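Local coordinates for protein polycyclic ketone monooxygenase (Myceliophthora thermophila, PDB 5MQ6) that uses FAD and NADPH to insert one oxygen atom beside the carbonyl of ketones, bulky polycyclic ones above all, giving esters or lactones, at residues R330-N335 and N350-G355; Y339-A344 and G367-G372; V62-L67 and L178-V183. All blocks are in the same frame, centred on the assembly; numbering follows the deposited sequence.

Contact 1. Residues R330-N335 and N350-G355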
loop_
_atom_site.group_PDB
_atom_site.type_symbol
_atom_site.label_atom_id
_atom_site.label_comp_id
_atom_site.label_asym_id
_atom_site.label_seq_id
_atom_site.Cartn_x
_atom_site.Cartn_y
_atom_site.Cartn_z
ATOM N N ARG A 330 19.583 -2.253 -5.188
ATOM C CA ARG A 330 19.435 -2.588 -3.803
ATOM C C ARG A 330 20.259 -1.635 -2.884
ATOM O O ARG A 330 19.831 -1.193 -1.850
ATOM C CB ARG A 330 19.717 -4.101 -3.638
ATOM C CG ARG A 330 19.885 -4.574 -2.252
ATOM C CD ARG A 330 18.572 -4.876 -1.560
ATOM N NE ARG A 330 17.811 -6.056 -2.007
ATOM C CZ ARG A 330 17.957 -7.305 -1.564
ATOM N NH1 ARG A 330 18.952 -7.636 -0.747
ATOM N NH2 ARG A 330 17.098 -8.261 -1.955
ATOM N N GLU A 331 21.428 -1.254 -3.316
ATOM C CA GLU A 331 22.227 -0.343 -2.546
ATOM C C GLU A 331 21.518 1.036 -2.467
ATOM O O GLU A 331 21.410 1.636 -1.426
ATOM C CB GLU A 331 23.669 -0.294 -3.145
ATOM C CG GLU A 331 24.392 0.971 -2.821
ATOM C CD GLU A 331 25.740 1.044 -3.440
ATOM O OE1 GLU A 331 25.901 1.781 -4.455
ATOM O OE2 GLU A 331 26.591 0.310 -2.926
ATOM N N ARG A 332 20.944 1.494 -3.568
ATOM C CA ARG A 332 20.249 2.739 -3.566
ATOM C C ARG A 332 19.010 2.778 -2.644
ATOM O O ARG A 332 18.720 3.787 -2.004
ATOM C CB ARG A 332 19.876 3.080 -5.010
ATOM C CG ARG A 332 19.494 4.531 -5.218
ATOM C CD ARG A 332 19.271 4.752 -6.707
ATOM N NE ARG A 332 18.963 6.153 -6.928
ATOM C CZ ARG A 332 19.843 7.131 -7.050
ATOM N NH1 ARG A 332 19.367 8.329 -7.222
ATOM N NH2 ARG A 332 21.151 6.963 -6.997
ATOM N N MET A 333 18.275 1.677 -2.613
ATOM C CA MET A 333 17.096 1.549 -1.825
ATOM C C MET A 333 17.481 1.600 -0.356
ATOM O O MET A 333 16.807 2.200 0.480
ATOM C CB MET A 333 16.393 0.208 -2.131
ATOM C CG MET A 333 15.611 0.184 -3.417
ATOM S SD MET A 333 14.659 -1.336 -3.811
ATOM C CE MET A 333 15.793 -2.560 -3.466
ATOM N N LEU A 334 18.609 0.968 -0.055
ATOM C CA LEU A 334 19.164 1.001 1.315
ATOM C C LEU A 334 19.583 2.423 1.736
ATOM O O LEU A 334 19.254 2.891 2.791
ATOM C CB LEU A 334 20.331 0.019 1.377
ATOM C CG LEU A 334 19.933 -1.459 1.492
ATOM C CD1 LEU A 334 21.129 -2.321 1.085
ATOM C CD2 LEU A 334 19.608 -1.759 2.940
ATOM N N ASN A 335 20.248 3.102 0.836
ATOM C CA ASN A 335 20.635 4.486 1.050
ATOM C C ASN A 335 19.437 5.399 1.355
ATOM O O ASN A 335 19.427 6.072 2.352
ATOM C CB ASN A 335 21.420 4.940 -0.170
ATOM C CG ASN A 335 21.979 6.314 -0.006
ATOM O OD1 ASN A 335 21.359 7.334 -0.356
ATOM N ND2 ASN A 335 23.142 6.356 0.582
ATOM N N ASN A 350 24.011 11.199 0.131
ATOM C CA ASN A 350 22.579 11.138 0.049
ATOM C C ASN A 350 22.277 10.939 -1.413
ATOM O O ASN A 350 22.195 11.865 -2.195
ATOM C CB ASN A 350 21.969 12.422 0.574
ATOM C CG ASN A 350 20.504 12.372 0.578
ATOM O OD1 ASN A 350 19.879 11.517 -0.086
ATOM N ND2 ASN A 350 19.920 13.320 1.246
ATOM N N MET A 351 22.108 9.692 -1.806
ATOM C CA MET A 351 21.995 9.406 -3.231
ATOM C C MET A 351 20.716 9.985 -3.833
ATOM O O MET A 351 20.714 10.552 -4.963
ATOM C CB MET A 351 21.969 7.908 -3.430
ATOM C CG MET A 351 23.216 7.217 -2.991
ATOM S SD MET A 351 23.241 5.419 -3.330
ATOM C CE MET A 351 24.867 5.072 -2.722
ATOM N N VAL A 352 19.604 9.815 -3.129
ATOM C CA VAL A 352 18.331 10.247 -3.678
ATOM C C VAL A 352 18.114 11.725 -3.535
ATOM O O VAL A 352 17.573 12.387 -4.506
ATOM C CB VAL A 352 17.138 9.431 -3.103
ATOM C CG1 VAL A 352 15.856 9.903 -3.746
ATOM C CG2 VAL A 352 17.315 7.943 -3.425
ATOM N N ALA A 353 18.436 12.232 -2.340
ATOM C CA ALA A 353 18.442 13.693 -2.088
ATOM C C ALA A 353 17.142 14.392 -2.446
ATOM O O ALA A 353 17.118 15.439 -3.118
ATOM C CB ALA A 353 19.596 14.362 -2.851
ATOM N N ASP A 354 16.041 13.807 -2.024
ATOM C CA ASP A 354 14.782 14.441 -2.203
ATOM C C ASP A 354 14.108 14.610 -0.870
ATOM O O ASP A 354 14.728 14.415 0.179
ATOM C CB ASP A 354 13.966 13.667 -3.273
ATOM C CG ASP A 354 13.306 12.388 -2.740
ATOM O OD1 ASP A 354 13.522 12.009 -1.582
ATOM O OD2 ASP A 354 12.556 11.779 -3.526
ATOM N N GLY A 355 12.830 14.963 -0.897
ATOM C CA GLY A 355 12.114 15.292 0.291
ATOM C C GLY A 355 11.947 14.203 1.319
ATOM O O GLY A 355 11.724 14.523 2.463
HETATM O O HOH W 1 22.534 9.476 -7.194
HETATM O O HOH W 2 19.060 8.783 -0.447
#
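Asn335, in helix 328-340, and Met351, in the irregular chain that follows, bring their backbones closest, with CA atoms 6.7 Å apart. The amide of Met351 donates to Asn335 OD1 over 2.9 Å, reaching the oxygen tilted 31° from the carbonyl plane. That same oxygen takes a second bond from a water, which also donates to Asn350 OD1 and accepts from Val352 N, so one water ties the Asn335 side chain to two loop residues. Asn350 OD1 in turn accepts from Ala353 N, an Asx motif that helps shape the turn. The extended side chain of Met351 runs over the Asn335 side chain towards Glu331: CG comes to 3.4 Å from Asn335 CG, SD packs on Asn335 CB, and CE ends 3.9 Å from Glu331 OE1. With CG anti to the backbone N (chi1 -163°) and an extended chain to NE, Arg332 carries its guanidinium alongside the loop, where Met351 CB lies over one face at 3.8 Å from NH2. A second water, in the guanidinium plane, bridges NH2 to Met351 O. The charge of Arg332 is met by a salt bridge from NH1 to Glu135, and Val352 and Arg332 both pack on Ser138 in helix 136-139. The join is thus mixed: one direct bond and two waters serve the amides of Met351 and Val352 and the carbonyl of Met351, beside the packed thioether chain.

Contact 2. Residues Y339-A344 and G367-G372; sequences YLTDAA and GSPRHG
The Asp342 carboxylate meets Arg370 through OD1 and His371 through OD2; CG anti to the backbone N (chi1 -174°) swings it out to them. OD1 makes a salt bridge with Arg370 NH1 at 3.1 Å, the carboxylate and guanidinium planes standing 66° apart. OD2 accepts from His371 NE2 at 2.7 Å; the nitrogen approaches from above the carboxylate plane, while the oxygen stays near the edge of the imidazole. Arg370, bent at its second and third torsions, also lays a guanidinium face over the Asp342 carbonyl, whose O is 3.0 Å from Arg370 CZ. At Thr341, Ser368 OG donates to the backbone O over 2.6 Å, nearly along the C=O axis, and accepts from Arg370 N in an ST turn. Ala343 CB rests on the Pro369 ring, 3.8 Å from CD. Thr341 CA meets Gly367 O at 3.4 Å in a CA-H...O contact; this buried oxygen has no conventional hydrogen-bond partner. The contact joins the turn just after helix 328-340 to the loop after helix 363-366, with Arg387 of helix 378-406 in a long, weak ion pair with Asp342 OD2. Two basic groups around one buried carboxylate probably favour its ionised form, and would also be expected to favour a protonated His371.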
loop_
_atom_site.group_PDB
_atom_site.type_symbol
_atom_site.label_atom_id
_atom_site.label_comp_id
_atom_site.label_asym_id
_atom_site.label_seq_id
_atom_site.Cartn_x
_atom_site.Cartn_y
_atom_site.Cartn_z
ATOM N N TYR A 339 17.693 7.165 5.623
ATOM C CA TYR A 339 17.252 8.477 6.110
ATOM C C TYR A 339 15.934 8.373 6.854
ATOM O O TYR A 339 15.679 9.080 7.796
ATOM C CB TYR A 339 17.137 9.461 4.904
ATOM C CG TYR A 339 18.500 9.828 4.385
ATOM C CD1 TYR A 339 19.288 10.857 5.001
ATOM C CD2 TYR A 339 19.091 9.084 3.410
ATOM C CE1 TYR A 339 20.613 11.122 4.557
ATOM C CE2 TYR A 339 20.372 9.340 2.966
ATOM C CZ TYR A 339 21.150 10.345 3.528
ATOM O OH TYR A 339 22.426 10.487 3.006
ATOM N N LEU A 340 15.081 7.481 6.414
ATOM C CA LEU A 340 13.790 7.285 6.993
ATOM C C LEU A 340 13.800 6.428 8.238
ATOM O O LEU A 340 12.852 6.479 9.026
ATOM C CB LEU A 340 12.835 6.630 5.928
ATOM C CG LEU A 340 12.575 7.626 4.834
ATOM C CD1 LEU A 340 12.181 6.949 3.495
ATOM C CD2 LEU A 340 11.563 8.681 5.301
ATOM N N THR A 341 14.866 5.660 8.439
ATOM C CA THR A 341 15.021 4.854 9.663
ATOM C C THR A 341 15.959 5.595 10.654
ATOM O O THR A 341 16.409 5.056 11.673
ATOM C CB THR A 341 15.577 3.460 9.338
ATOM O OG1 THR A 341 16.811 3.540 8.597
ATOM C CG2 THR A 341 14.626 2.701 8.546
ATOM N N ASP A 342 16.259 6.829 10.364
ATOM C CA ASP A 342 17.112 7.657 11.256
ATOM C C ASP A 342 18.472 6.966 11.441
ATOM O O ASP A 342 18.975 6.769 12.565
ATOM C CB ASP A 342 16.366 7.984 12.544
ATOM C CG ASP A 342 17.122 8.964 13.470
ATOM O OD1 ASP A 342 17.888 9.796 12.950
ATOM O OD2 ASP A 342 16.922 8.919 14.731
ATOM N N ALA A 343 19.043 6.546 10.318
ATOM C CA ALA A 343 20.267 5.763 10.329
ATOM C C ALA A 343 21.321 6.239 9.365
ATOM O O ALA A 343 22.266 5.521 9.165
ATOM C CB ALA A 343 19.936 4.334 10.037
ATOM N N ALA A 344 21.205 7.424 8.786
ATOM C CA ALA A 344 22.165 7.833 7.783
ATOM C C ALA A 344 23.491 8.116 8.507
ATOM O O ALA A 344 23.505 8.881 9.459
ATOM C CB ALA A 344 21.671 9.055 7.008
ATOM N N GLY A 367 10.835 2.198 12.383
ATOM C CA GLY A 367 11.898 1.545 13.147
ATOM C C GLY A 367 13.171 2.329 12.918
ATOM O O GLY A 367 13.274 3.100 11.976
ATOM N N SER A 368 14.158 2.099 13.743
ATOM C CA SER A 368 15.501 2.618 13.561
ATOM C C SER A 368 16.454 1.635 14.125
ATOM O O SER A 368 16.169 1.138 15.165
ATOM C CB SER A 368 15.671 3.927 14.378
ATOM O OG SER A 368 16.961 4.472 14.191
ATOM N N PRO A 369 17.604 1.360 13.484
ATOM C CA PRO A 369 18.563 0.498 14.190
ATOM C C PRO A 369 19.476 1.231 15.153
ATOM O O PRO A 369 20.470 0.645 15.643
ATOM C CB PRO A 369 19.445 -0.034 13.058
ATOM C CG PRO A 369 19.457 1.073 12.026
ATOM C CD PRO A 369 18.091 1.711 12.146
ATOM N N ARG A 370 19.245 2.498 15.406
ATOM C CA ARG A 370 20.287 3.271 16.033
ATOM C C ARG A 370 20.025 3.551 17.477
ATOM O O ARG A 370 20.892 4.121 18.122
ATOM C CB ARG A 370 20.365 4.587 15.304
ATOM C CG ARG A 370 21.664 5.280 15.458
ATOM C CD ARG A 370 21.404 6.738 15.478
ATOM N NE ARG A 370 21.519 7.309 14.167
ATOM C CZ ARG A 370 21.057 8.517 13.849
ATOM N NH1 ARG A 370 20.366 9.254 14.751
ATOM N NH2 ARG A 370 21.258 8.987 12.600
ATOM N N HIS A 371 18.831 3.256 17.976
ATOM C CA HIS A 371 18.485 3.739 19.274
ATOM C C HIS A 371 18.131 2.641 20.232
ATOM O O HIS A 371 17.537 2.941 21.228
ATOM C CB HIS A 371 17.313 4.740 19.209
ATOM C CG HIS A 371 17.586 5.914 18.355
ATOM N ND1 HIS A 371 18.246 7.030 18.819
ATOM C CD2 HIS A 371 17.349 6.135 17.050
ATOM C CE1 HIS A 371 18.368 7.902 17.841
ATOM N NE2 HIS A 371 17.843 7.377 16.753
ATOM N N GLY A 372 18.478 1.393 19.976
ATOM C CA GLY A 372 18.107 0.282 20.887
ATOM C C GLY A 372 16.633 -0.101 20.775
ATOM O O GLY A 372 15.977 0.273 19.823
#

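Contact 3. Residues V62-L67 and L178-V183. With FAD (flavin-adenine dinucleotide), chain B.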
loop_
_atom_site.group_PDB
_atom_site.type_symbol
_atom_site.label_atom_id
_atom_site.label_comp_id
_atom_site.label_asym_id
_atom_site.label_seq_id
_atom_site.Cartn_x
_atom_site.Cartn_y
_atom_site.Cartn_z
ATOM N N VAL A 62 -10.350 -2.793 -18.735
ATOM C CA VAL A 62 -10.217 -4.165 -19.327
ATOM C C VAL A 62 -10.869 -4.318 -20.703
ATOM O O VAL A 62 -11.939 -3.849 -20.931
ATOM C CB VAL A 62 -10.701 -5.246 -18.318
ATOM C CG1 VAL A 62 -12.158 -5.066 -17.910
ATOM C CG2 VAL A 62 -10.394 -6.639 -18.833
ATOM N N ASP A 63 -10.165 -4.923 -21.630
ATOM C CA ASP A 63 -10.688 -5.265 -22.908
ATOM C C ASP A 63 -11.243 -6.713 -22.876
ATOM O O ASP A 63 -10.517 -7.668 -23.136
ATOM C CB ASP A 63 -9.562 -5.139 -23.889
ATOM C CG ASP A 63 -9.992 -5.389 -25.298
ATOM O OD1 ASP A 63 -11.189 -5.789 -25.537
ATOM O OD2 ASP A 63 -9.090 -5.219 -26.172
ATOM N N HIS A 64 -12.519 -6.840 -22.582
ATOM C CA HIS A 64 -13.154 -8.129 -22.426
ATOM C C HIS A 64 -13.150 -8.968 -23.709
ATOM O O HIS A 64 -12.938 -10.159 -23.668
ATOM C CB HIS A 64 -14.575 -7.955 -21.960
ATOM C CG HIS A 64 -14.707 -7.462 -20.555
ATOM N ND1 HIS A 64 -14.385 -8.225 -19.437
ATOM C CD2 HIS A 64 -15.207 -6.313 -20.076
ATOM C CE1 HIS A 64 -14.635 -7.553 -18.342
ATOM N NE2 HIS A 64 -15.143 -6.390 -18.695
ATOM N N ALA A 65 -13.367 -8.335 -24.843
ATOM C CA ALA A 65 -13.258 -8.998 -26.154
ATOM C C ALA A 65 -11.933 -9.670 -26.309
ATOM O O ALA A 65 -11.862 -10.863 -26.628
ATOM C CB ALA A 65 -13.428 -7.976 -27.290
ATOM N N ALA A 66 -10.867 -8.916 -26.095
ATOM C CA ALA A 66 -9.507 -9.487 -26.204
ATOM C C ALA A 66 -9.284 -10.689 -25.298
ATOM O O ALA A 66 -8.671 -11.683 -25.720
ATOM C CB ALA A 66 -8.475 -8.445 -25.841
ATOM N N LEU A 67 -9.714 -10.549 -24.043
ATOM C CA LEU A 67 -9.542 -11.661 -23.061
ATOM C C LEU A 67 -10.443 -12.859 -23.363
ATOM O O LEU A 67 -10.019 -13.968 -23.337
ATOM C CB LEU A 67 -9.769 -11.183 -21.646
ATOM C CG LEU A 67 -8.490 -10.698 -20.954
ATOM C CD1 LEU A 67 -7.594 -9.930 -21.807
ATOM C CD2 LEU A 67 -8.911 -9.830 -19.848
ATOM N N LEU A 178 -4.247 -15.411 -15.212
ATOM C CA LEU A 178 -5.637 -15.422 -15.263
ATOM C C LEU A 178 -6.150 -14.096 -14.662
ATOM O O LEU A 178 -6.047 -13.839 -13.465
ATOM C CB LEU A 178 -6.153 -16.632 -14.522
ATOM C CG LEU A 178 -7.647 -16.675 -14.279
ATOM C CD1 LEU A 178 -8.420 -16.748 -15.648
ATOM C CD2 LEU A 178 -7.942 -17.803 -13.333
ATOM N N PHE A 179 -6.747 -13.272 -15.511
ATOM C CA PHE A 179 -7.195 -11.923 -15.079
ATOM C C PHE A 179 -8.714 -11.902 -14.873
ATOM O O PHE A 179 -9.406 -12.936 -15.090
ATOM C CB PHE A 179 -6.744 -10.857 -16.116
ATOM C CG PHE A 179 -5.295 -10.701 -16.193
ATOM C CD1 PHE A 179 -4.586 -10.253 -15.089
ATOM C CD2 PHE A 179 -4.612 -11.041 -17.332
ATOM C CE1 PHE A 179 -3.196 -10.123 -15.132
ATOM C CE2 PHE A 179 -3.271 -10.881 -17.381
ATOM C CZ PHE A 179 -2.547 -10.432 -16.259
ATOM N N ARG A 180 -9.212 -10.757 -14.441
ATOM C CA ARG A 180 -10.622 -10.578 -14.143
ATOM C C ARG A 180 -11.136 -11.558 -13.111
ATOM O O ARG A 180 -12.354 -11.811 -13.037
ATOM C CB ARG A 180 -11.493 -10.699 -15.417
ATOM C CG ARG A 180 -11.033 -9.771 -16.533
ATOM C CD ARG A 180 -11.868 -9.964 -17.806
ATOM N NE ARG A 180 -11.691 -11.294 -18.376
ATOM C CZ ARG A 180 -12.348 -11.766 -19.432
ATOM N NH1 ARG A 180 -13.169 -11.002 -20.085
ATOM N NH2 ARG A 180 -12.150 -12.992 -19.868
ATOM N N SER A 181 -10.247 -12.134 -12.315
ATOM C CA SER A 181 -10.653 -13.203 -11.449
ATOM C C SER A 181 -10.530 -12.882 -9.960
ATOM O O SER A 181 -9.442 -12.579 -9.465
ATOM C CB SER A 181 -9.852 -14.437 -11.826
ATOM O OG SER A 181 -10.160 -14.825 -13.113
ATOM N N ASN A 182 -11.608 -13.075 -9.232
ATOM C CA ASN A 182 -11.630 -12.922 -7.815
ATOM C C ASN A 182 -11.455 -14.242 -7.133
ATOM O O ASN A 182 -12.265 -15.162 -7.291
ATOM C CB ASN A 182 -12.941 -12.276 -7.372
ATOM C CG ASN A 182 -13.002 -12.033 -5.859
ATOM O OD1 ASN A 182 -11.999 -11.688 -5.178
ATOM N ND2 ASN A 182 -14.196 -12.195 -5.309
ATOM N N VAL A 183 -10.439 -14.317 -6.293
ATOM C CA VAL A 183 -10.229 -15.495 -5.433
ATOM C C VAL A 183 -11.048 -15.292 -4.198
ATOM O O VAL A 183 -10.967 -14.232 -3.593
ATOM C CB VAL A 183 -8.731 -15.687 -5.045
ATOM C CG1 VAL A 183 -8.568 -16.948 -4.242
ATOM C CG2 VAL A 183 -7.852 -15.715 -6.299
HETATM P PA FAD B . -0.883 -4.490 -5.765
HETATM O O1A FAD B . -1.995 -3.942 -4.933
HETATM O O2A FAD B . -0.110 -3.600 -6.722
HETATM O O5B FAD B . -1.469 -5.711 -6.627
HETATM C C5B FAD B . -2.241 -6.687 -6.011
HETATM C C4B FAD B . -3.322 -7.123 -6.978
HETATM O O4B FAD B . -3.953 -8.279 -6.396
HETATM C C3B FAD B . -4.428 -6.107 -7.250
HETATM O O3B FAD B . -4.710 -6.064 -8.625
HETATM C C2B FAD B . -5.607 -6.650 -6.492
HETATM O O2B FAD B . -6.838 -6.291 -7.072
HETATM C C1B FAD B . -5.340 -8.138 -6.561
HETATM N N9A FAD B . -6.053 -8.886 -5.554
HETATM C C8A FAD B . -6.052 -8.652 -4.211
HETATM N N7A FAD B . -6.865 -9.534 -3.639
HETATM C C5A FAD B . -7.418 -10.332 -4.568
HETATM C C6A FAD B . -8.340 -11.481 -4.541
HETATM N N6A FAD B . -8.915 -11.978 -3.465
HETATM N N1A FAD B . -8.544 -12.020 -5.715
HETATM C C2A FAD B . -8.012 -11.544 -6.866
HETATM N N3A FAD B . -7.190 -10.530 -7.006
HETATM C C4A FAD B . -6.888 -9.878 -5.840
HETATM N N1 FAD B . 4.115 2.566 -2.819
HETATM C C2 FAD B . 5.419 2.991 -2.890
HETATM O O2 FAD B . 6.304 2.389 -2.295
HETATM N N3 FAD B . 5.746 4.072 -3.611
HETATM C C4 FAD B . 4.795 4.754 -4.269
HETATM O O4 FAD B . 5.157 5.728 -4.916
HETATM C C4X FAD B . 3.369 4.384 -4.259
HETATM N N5 FAD B . 2.363 5.069 -4.898
HETATM C C5X FAD B . 1.094 4.602 -4.791
HETATM C C6 FAD B . -0.016 5.318 -5.454
HETATM C C7 FAD B . -1.359 4.733 -5.274
HETATM C C7M FAD B . -2.568 5.376 -5.913
HETATM C C8 FAD B . -1.606 3.510 -4.454
HETATM C C8M FAD B . -2.990 2.891 -4.265
HETATM C C9 FAD B . -0.545 2.876 -3.840
HETATM C C9A FAD B . 0.782 3.374 -3.977
HETATM N N10 FAD B . 1.817 2.699 -3.308
HETATM C C10 FAD B . 3.120 3.180 -3.462
HETATM C "C1'" FAD B . 1.597 1.446 -2.551
HETATM C "C2'" FAD B . 1.506 0.297 -3.640
HETATM O "O2'" FAD B . 0.308 -0.461 -3.417
HETATM C "C3'" FAD B . 2.760 -0.641 -3.709
HETATM O "O3'" FAD B . 3.916 0.146 -4.009
HETATM C "C4'" FAD B . 2.780 -1.724 -4.813
HETATM O "O4'" FAD B . 2.268 -1.283 -6.148
HETATM C "C5'" FAD B . 2.030 -2.981 -4.328
HETATM O "O5'" FAD B . 2.425 -4.080 -5.206
HETATM P P FAD B . 1.650 -5.462 -4.865
HETATM O O1P FAD B . 1.815 -6.332 -6.165
HETATM O O2P FAD B . 2.150 -5.901 -3.481
HETATM O O3P FAD B . 0.081 -5.040 -4.604
#
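Helix 64-68 and the residues leading into it lie beside the turn before strand 181-189 of the FAD-binding Rossmann-type domain, with CA atoms of Val62 and Arg180, and of Leu67 and Phe179, 8.3 Å apart. Asp63 is the N-cap of the helix, its OD1 accepting from Ala66 N. Arg180, at positive phi, reaches across: Val62 CG2 packs on its CD, and Leu67 CB sits over the centre of one guanidinium face, 3.4 Å from CZ. At the guanidinium edge NH1 donates to His64 ND1 over 3.1 Å; the bond lies in the imidazole plane and close to the guanidinium plane, although the two planes are turned 35° apart. A bend at chi3 (-65°) brings that edge round to the ring, while NH2 bonds Asn68 OD1. Replacing Arg180 by an alanine is likely to leave His64 ND1 and Asn68 OD1 without this donor and strip Leu67 of the flat group that its CB packs on. Next along the chain, Ser181 OG donates to Phe179 O, and the Phe179 ring meets Phe118 edge-to-face. The strand then reads the adenine of the cofactor through its backbone: Val183 N donates to FAD N1A at 3.0 Å, and FAD N6A returns a bond to Val183 O at 3.1 Å.

Overall arrangement
From the N terminus, contact 3 comes first: residues 62-67 meet 178-183 across 110 intervening residues, a long loop that brings a peripheral helix against the turn between strands 177-178 and 181-189 of the FAD-binding sheet. It is complete before the other two begin. Contacts 1 and 2 both use helix 328-340 and cross along the chain, since 339-344 falls between 330-335 and 350-355, and 367-372 follows. Contact 1 ties the loop after helix 328-340 to the helix itself; contact 2 ties the turn just past the helix to the loop after helix 363-366. Their centres are 14 Å apart, and they touch where Tyr339 OH packs on Asn350 CA. Contact 3 lies on the opposite side of the chain's centre from contact 2.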